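Local atomic coordinates of probable cell division protein WhiA (Thermotoga maritima, PDB entry 3HYI), a protein that probably takes part in cell division and chromosome segregation, and probably binds DNA through its C-terminal helix-turn-helix domain, which is joined to a degenerate LAGLIDADG homing endonuclease domain. Residues A[245-257]-A[270-284]. Numbering follows the deposited sequence.
Sequences PEDLRRVALVRLR and LNLTKSQIYSKLKRI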
loop_
_atom_site.group_PDB
_atom_site.type_symbol
_atom_site.label_atom_id
_atom_site.label_comp_id
_atom_site.label_asym_id
_atom_site.label_seq_id
_atom_site.Cartn_x
_atom_site.Cartn_y
_atom_site.Cartn_z
ATOM N N PRO A 245 14.551 26.235 -48.410
ATOM C CA PRO A 245 14.306 27.343 -47.485
ATOM C C PRO A 245 15.327 27.329 -46.348
ATOM O O PRO A 245 15.651 26.257 -45.826
ATOM C CB PRO A 245 12.900 27.054 -46.950
ATOM C CG PRO A 245 12.253 26.223 -47.999
ATOM C CD PRO A 245 13.344 25.419 -48.632
ATOM N N GLU A 246 15.819 28.510 -45.977
ATOM C CA GLU A 246 16.924 28.647 -45.021
ATOM C C GLU A 246 16.838 27.694 -43.829
ATOM O O GLU A 246 17.823 27.041 -43.485
ATOM C CB GLU A 246 17.009 30.089 -44.515
ATOM N N ASP A 247 15.662 27.608 -43.211
ATOM C CA ASP A 247 15.492 26.805 -41.991
ATOM C C ASP A 247 15.565 25.296 -42.242
ATOM O O ASP A 247 16.036 24.544 -41.387
ATOM C CB ASP A 247 14.191 27.170 -41.264
ATOM C CG ASP A 247 12.949 26.835 -42.066
ATOM O OD1 ASP A 247 12.950 27.030 -43.302
ATOM O OD2 ASP A 247 11.964 26.384 -41.446
ATOM N N LEU A 248 15.108 24.859 -43.413
ATOM C CA LEU A 248 15.250 23.460 -43.815
ATOM C C LEU A 248 16.687 23.143 -44.221
ATOM O O LEU A 248 17.152 22.017 -44.047
ATOM C CB LEU A 248 14.302 23.129 -44.971
ATOM C CG LEU A 248 12.800 23.251 -44.696
ATOM C CD1 LEU A 248 12.009 22.651 -45.858
ATOM C CD2 LEU A 248 12.406 22.587 -43.384
ATOM N N ARG A 249 17.384 24.137 -44.764
ATOM C CA ARG A 249 18.757 23.951 -45.219
ATOM C C ARG A 249 19.706 23.627 -44.070
ATOM O O ARG A 249 20.541 22.731 -44.188
ATOM C CB ARG A 249 19.245 25.195 -45.950
ATOM C CG ARG A 249 20.676 25.099 -46.435
ATOM C CD ARG A 249 21.070 26.360 -47.155
ATOM N NE ARG A 249 21.142 27.482 -46.224
ATOM C CZ ARG A 249 22.206 27.791 -45.483
ATOM N NH1 ARG A 249 23.325 27.074 -45.566
ATOM N NH2 ARG A 249 22.157 28.832 -44.658
ATOM N N ARG A 250 19.577 24.364 -42.968
ATOM C CA ARG A 250 20.412 24.148 -41.788
ATOM C C ARG A 250 20.142 22.793 -41.144
ATOM O O ARG A 250 21.064 22.140 -40.653
ATOM C CB ARG A 250 20.186 25.255 -40.758
ATOM C CG ARG A 250 20.625 26.628 -41.228
ATOM C CD ARG A 250 20.598 27.628 -40.085
ATOM N NE ARG A 250 19.231 28.008 -39.719
ATOM C CZ ARG A 250 18.481 28.889 -40.381
ATOM N NH1 ARG A 250 18.943 29.499 -41.473
ATOM N NH2 ARG A 250 17.251 29.164 -39.955
ATOM N N VAL A 251 18.874 22.385 -41.142
ATOM C CA VAL A 251 18.461 21.095 -40.585
ATOM C C VAL A 251 19.003 19.925 -41.411
ATOM O O VAL A 251 19.430 18.908 -40.852
ATOM C CB VAL A 251 16.919 21.005 -40.481
ATOM C CG1 VAL A 251 16.468 19.589 -40.136
ATOM C CG2 VAL A 251 16.404 22.000 -39.446
ATOM N N ALA A 252 18.986 20.077 -42.736
ATOM C CA ALA A 252 19.532 19.071 -43.651
ATOM C C ALA A 252 21.035 18.903 -43.459
ATOM O O ALA A 252 21.535 17.781 -43.418
ATOM C CB ALA A 252 19.225 19.442 -45.097
ATOM N N LEU A 253 21.747 20.023 -43.338
ATOM C CA LEU A 253 23.193 20.005 -43.111
ATOM C C LEU A 253 23.574 19.356 -41.776
ATOM O O LEU A 253 24.462 18.508 -41.728
ATOM C CB LEU A 253 23.765 21.427 -43.168
ATOM C CG LEU A 253 23.810 22.107 -44.539
ATOM C CD1 LEU A 253 24.333 23.525 -44.399
ATOM C CD2 LEU A 253 24.662 21.316 -45.520
ATOM N N VAL A 254 22.902 19.761 -40.703
ATOM C CA VAL A 254 23.190 19.239 -39.364
ATOM C C VAL A 254 22.944 17.727 -39.266
ATOM O O VAL A 254 23.739 17.007 -38.664
ATOM C CB VAL A 254 22.386 20.000 -38.271
ATOM C CG1 VAL A 254 22.284 19.189 -36.996
ATOM C CG2 VAL A 254 23.038 21.346 -37.984
ATOM N N ARG A 255 21.854 17.252 -39.867
ATOM C CA ARG A 255 21.579 15.814 -39.940
ATOM C C ARG A 255 22.685 15.080 -40.706
ATOM O O ARG A 255 23.175 14.045 -40.258
ATOM C CB ARG A 255 20.226 15.559 -40.614
ATOM C CG ARG A 255 19.898 14.085 -40.896
ATOM C CD ARG A 255 19.342 13.357 -39.677
ATOM N NE ARG A 255 20.367 12.979 -38.707
ATOM C CZ ARG A 255 20.132 12.344 -37.561
ATOM N NH1 ARG A 255 18.900 12.004 -37.201
ATOM N NH2 ARG A 255 21.143 12.050 -36.762
ATOM N N LEU A 256 23.065 15.624 -41.859
ATOM C CA LEU A 256 24.035 14.980 -42.745
ATOM C C LEU A 256 25.430 14.948 -42.122
ATOM O O LEU A 256 26.181 13.989 -42.314
ATOM C CB LEU A 256 24.077 15.697 -44.102
ATOM C CG LEU A 256 24.494 14.856 -45.309
ATOM C CD1 LEU A 256 23.475 13.750 -45.564
ATOM C CD2 LEU A 256 24.647 15.731 -46.542
ATOM N N ARG A 257 25.764 15.994 -41.370
ATOM C CA ARG A 257 27.060 16.088 -40.703
ATOM C C ARG A 257 27.084 15.338 -39.371
ATOM O O ARG A 257 28.158 15.009 -38.864
ATOM C CB ARG A 257 27.443 17.556 -40.493
ATOM C CG ARG A 257 27.722 18.302 -41.796
ATOM C CD ARG A 257 28.113 19.752 -41.554
ATOM N NE ARG A 257 28.214 20.501 -42.807
ATOM N N LEU A 270 20.785 23.655 -33.199
ATOM C CA LEU A 270 20.130 24.768 -33.894
ATOM C C LEU A 270 19.141 25.536 -32.999
ATOM O O LEU A 270 18.287 26.264 -33.506
ATOM C CB LEU A 270 19.394 24.241 -35.136
ATOM C CG LEU A 270 20.234 23.581 -36.237
ATOM C CD1 LEU A 270 19.327 22.926 -37.266
ATOM C CD2 LEU A 270 21.166 24.589 -36.908
ATOM N N ASN A 271 19.266 25.392 -31.677
ATOM C CA ASN A 271 18.298 25.965 -30.725
ATOM C C ASN A 271 16.845 25.588 -31.063
ATOM O O ASN A 271 15.933 26.407 -30.944
ATOM C CB ASN A 271 18.453 27.497 -30.628
ATOM C CG ASN A 271 19.588 27.927 -29.700
ATOM O OD1 ASN A 271 20.047 27.160 -28.852
ATOM N ND2 ASN A 271 20.029 29.174 -29.849
ATOM N N LEU A 272 16.648 24.341 -31.486
ATOM C CA LEU A 272 15.320 23.812 -31.797
ATOM C C LEU A 272 15.002 22.655 -30.861
ATOM O O LEU A 272 15.897 21.918 -30.448
ATOM C CB LEU A 272 15.259 23.304 -33.242
ATOM C CG LEU A 272 15.414 24.306 -34.387
ATOM C CD1 LEU A 272 15.337 23.575 -35.717
ATOM C CD2 LEU A 272 14.361 25.405 -34.315
ATOM N N THR A 273 13.725 22.489 -30.537
ATOM C CA THR A 273 13.283 21.328 -29.769
ATOM C C THR A 273 13.213 20.104 -30.680
ATOM O O THR A 273 13.243 20.227 -31.910
ATOM C CB THR A 273 11.906 21.556 -29.112
ATOM O OG1 THR A 273 10.901 21.683 -30.124
ATOM C CG2 THR A 273 11.921 22.810 -28.237
ATOM N N LYS A 274 13.117 18.927 -30.069
ATOM C CA LYS A 274 13.015 17.667 -30.813
ATOM C C LYS A 274 11.832 17.645 -31.789
ATOM O O LYS A 274 11.963 17.149 -32.908
ATOM C CB LYS A 274 12.933 16.480 -29.843
ATOM C CG LYS A 274 12.385 15.195 -30.443
ATOM C CD LYS A 274 12.673 14.001 -29.554
ATOM C CE LYS A 274 11.620 12.915 -29.721
ATOM N N SER A 275 10.687 18.175 -31.360
ATOM C CA SER A 275 9.485 18.207 -32.201
ATOM C C SER A 275 9.646 19.171 -33.379
ATOM O O SER A 275 9.213 18.880 -34.494
ATOM C CB SER A 275 8.255 18.596 -31.375
ATOM O OG SER A 275 8.298 19.963 -31.004
ATOM N N GLN A 276 10.270 20.318 -33.117
ATOM C CA GLN A 276 10.529 21.318 -34.153
ATOM C C GLN A 276 11.451 20.804 -35.239
ATOM O O GLN A 276 11.186 21.002 -36.425
ATOM C CB GLN A 276 11.167 22.560 -33.554
ATOM C CG GLN A 276 10.257 23.322 -32.644
ATOM C CD GLN A 276 10.924 24.551 -32.090
ATOM O OE1 GLN A 276 11.969 24.468 -31.451
ATOM N NE2 GLN A 276 10.323 25.708 -32.336
ATOM N N ILE A 277 12.546 20.164 -34.833
ATOM C CA ILE A 277 13.497 19.640 -35.802
ATOM C C ILE A 277 12.884 18.450 -36.538
ATOM O O ILE A 277 13.216 18.178 -37.692
ATOM C CB ILE A 277 14.856 19.256 -35.168
ATOM C CG1 ILE A 277 15.966 19.388 -36.216
ATOM C CG2 ILE A 277 14.834 17.842 -34.610
ATOM C CD1 ILE A 277 17.364 19.444 -35.641
ATOM N N TYR A 278 11.964 17.766 -35.868
ATOM C CA TYR A 278 11.294 16.628 -36.457
ATOM C C TYR A 278 10.270 17.039 -37.527
ATOM O O TYR A 278 10.153 16.371 -38.554
ATOM C CB TYR A 278 10.631 15.799 -35.366
ATOM C CG TYR A 278 9.883 14.642 -35.930
ATOM C CD1 TYR A 278 10.561 13.589 -36.530
ATOM C CD2 TYR A 278 8.496 14.614 -35.906
ATOM C CE1 TYR A 278 9.878 12.523 -37.075
ATOM C CE2 TYR A 278 7.799 13.552 -36.445
ATOM C CZ TYR A 278 8.494 12.508 -37.029
ATOM O OH TYR A 278 7.803 11.448 -37.566
ATOM N N SER A 279 9.539 18.129 -37.279
ATOM C CA SER A 279 8.579 18.657 -38.251
ATOM C C SER A 279 9.301 19.100 -39.520
ATOM O O SER A 279 8.808 18.900 -40.630
ATOM C CB SER A 279 7.808 19.841 -37.663
ATOM O OG SER A 279 7.088 19.455 -36.504
ATOM N N LYS A 280 10.471 19.705 -39.341
ATOM C CA LYS A 280 11.278 20.171 -40.463
ATOM C C LYS A 280 11.847 19.027 -41.286
ATOM O O LYS A 280 11.916 19.113 -42.514
ATOM C CB LYS A 280 12.413 21.055 -39.962
ATOM C CG LYS A 280 11.949 22.438 -39.624
ATOM C CD LYS A 280 13.047 23.226 -38.957
ATOM C CE LYS A 280 12.471 24.200 -37.957
ATOM N NZ LYS A 280 11.583 25.201 -38.615
ATOM N N LEU A 281 12.265 17.965 -40.603
ATOM C CA LEU A 281 12.722 16.753 -41.272
ATOM C C LEU A 281 11.600 16.097 -42.083
ATOM O O LEU A 281 11.851 15.567 -43.165
ATOM C CB LEU A 281 13.302 15.762 -40.257
ATOM C CG LEU A 281 14.708 16.111 -39.761
ATOM C CD1 LEU A 281 15.033 15.362 -38.478
ATOM C CD2 LEU A 281 15.750 15.819 -40.841
ATOM N N LYS A 282 10.373 16.142 -41.565
ATOM C CA LYS A 282 9.205 15.616 -42.286
ATOM C C LYS A 282 8.951 16.390 -43.584
ATOM O O LYS A 282 8.623 15.799 -44.614
ATOM C CB LYS A 282 7.956 15.659 -41.406
ATOM C CG LYS A 282 8.018 14.742 -40.196
ATOM N N ARG A 283 9.105 17.712 -43.526
ATOM C CA ARG A 283 9.002 18.556 -44.718
ATOM C C ARG A 283 10.073 18.220 -45.749
ATOM O O ARG A 283 9.796 18.167 -46.949
ATOM C CB ARG A 283 9.120 20.035 -44.349
ATOM C CG ARG A 283 7.898 20.603 -43.650
ATOM C CD ARG A 283 7.805 22.109 -43.860
ATOM N NE ARG A 283 8.621 22.859 -42.905
ATOM C CZ ARG A 283 9.207 24.032 -43.148
ATOM N NH1 ARG A 283 9.121 24.621 -44.339
ATOM N NH2 ARG A 283 9.910 24.619 -42.190
ATOM N N ILE A 284 11.298 18.013 -45.272
ATOM C CA ILE A 284 12.420 17.661 -46.135
ATOM C C ILE A 284 12.156 16.333 -46.850
ATOM O O ILE A 284 12.403 16.206 -48.047
ATOM C CB ILE A 284 13.744 17.597 -45.333
ATOM C CG1 ILE A 284 14.200 19.010 -44.962
ATOM C CG2 ILE A 284 14.831 16.892 -46.131
ATOM C CD1 ILE A 284 15.325 19.045 -43.944
#
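V251 is the knob of this contact, set among I277, K280, L281 and I284 where helices 246-257 and 274-284 cross nearly at right angles (-97°). Its CG1, anti to the backbone N (chi1 170°), packs against L281 CD2 at 3.9 Å, while CG2 meets K280 CD at 3.6 Å and also touches L270 CD1. Beside this apolar core, one carboxylate oxygen, D247 OD2, accepts from two basic side chains of the facing helix, K280 and R283. R283 NH2 lies 2.8 Å from D247 OD2, on the syn side but tilted out of the carboxylate plane, with OD2 near the plane of the guanidinium and the bond bent; the two flat groups are turned 40° apart. K280 NZ, 3.1 Å from D247 OD2, takes the anti lone pair of that oxygen. L248 CD2 sits over one face of the same guanidinium, toward the rim, 3.4 Å from R283 NH2. An alanine at D247 would probably leave K280 and R283 without their shared counter-charge, their ends held by apolar contacts alone on this side. I284 CD1 slots against L248 O and A252 CB. Within the C-terminal helix-turn-helix domain, helix 263-268 packs on V254, R255, I277 and L281 through L266 and L263, while the long helix 207-238 lies against R255, L256 and I284.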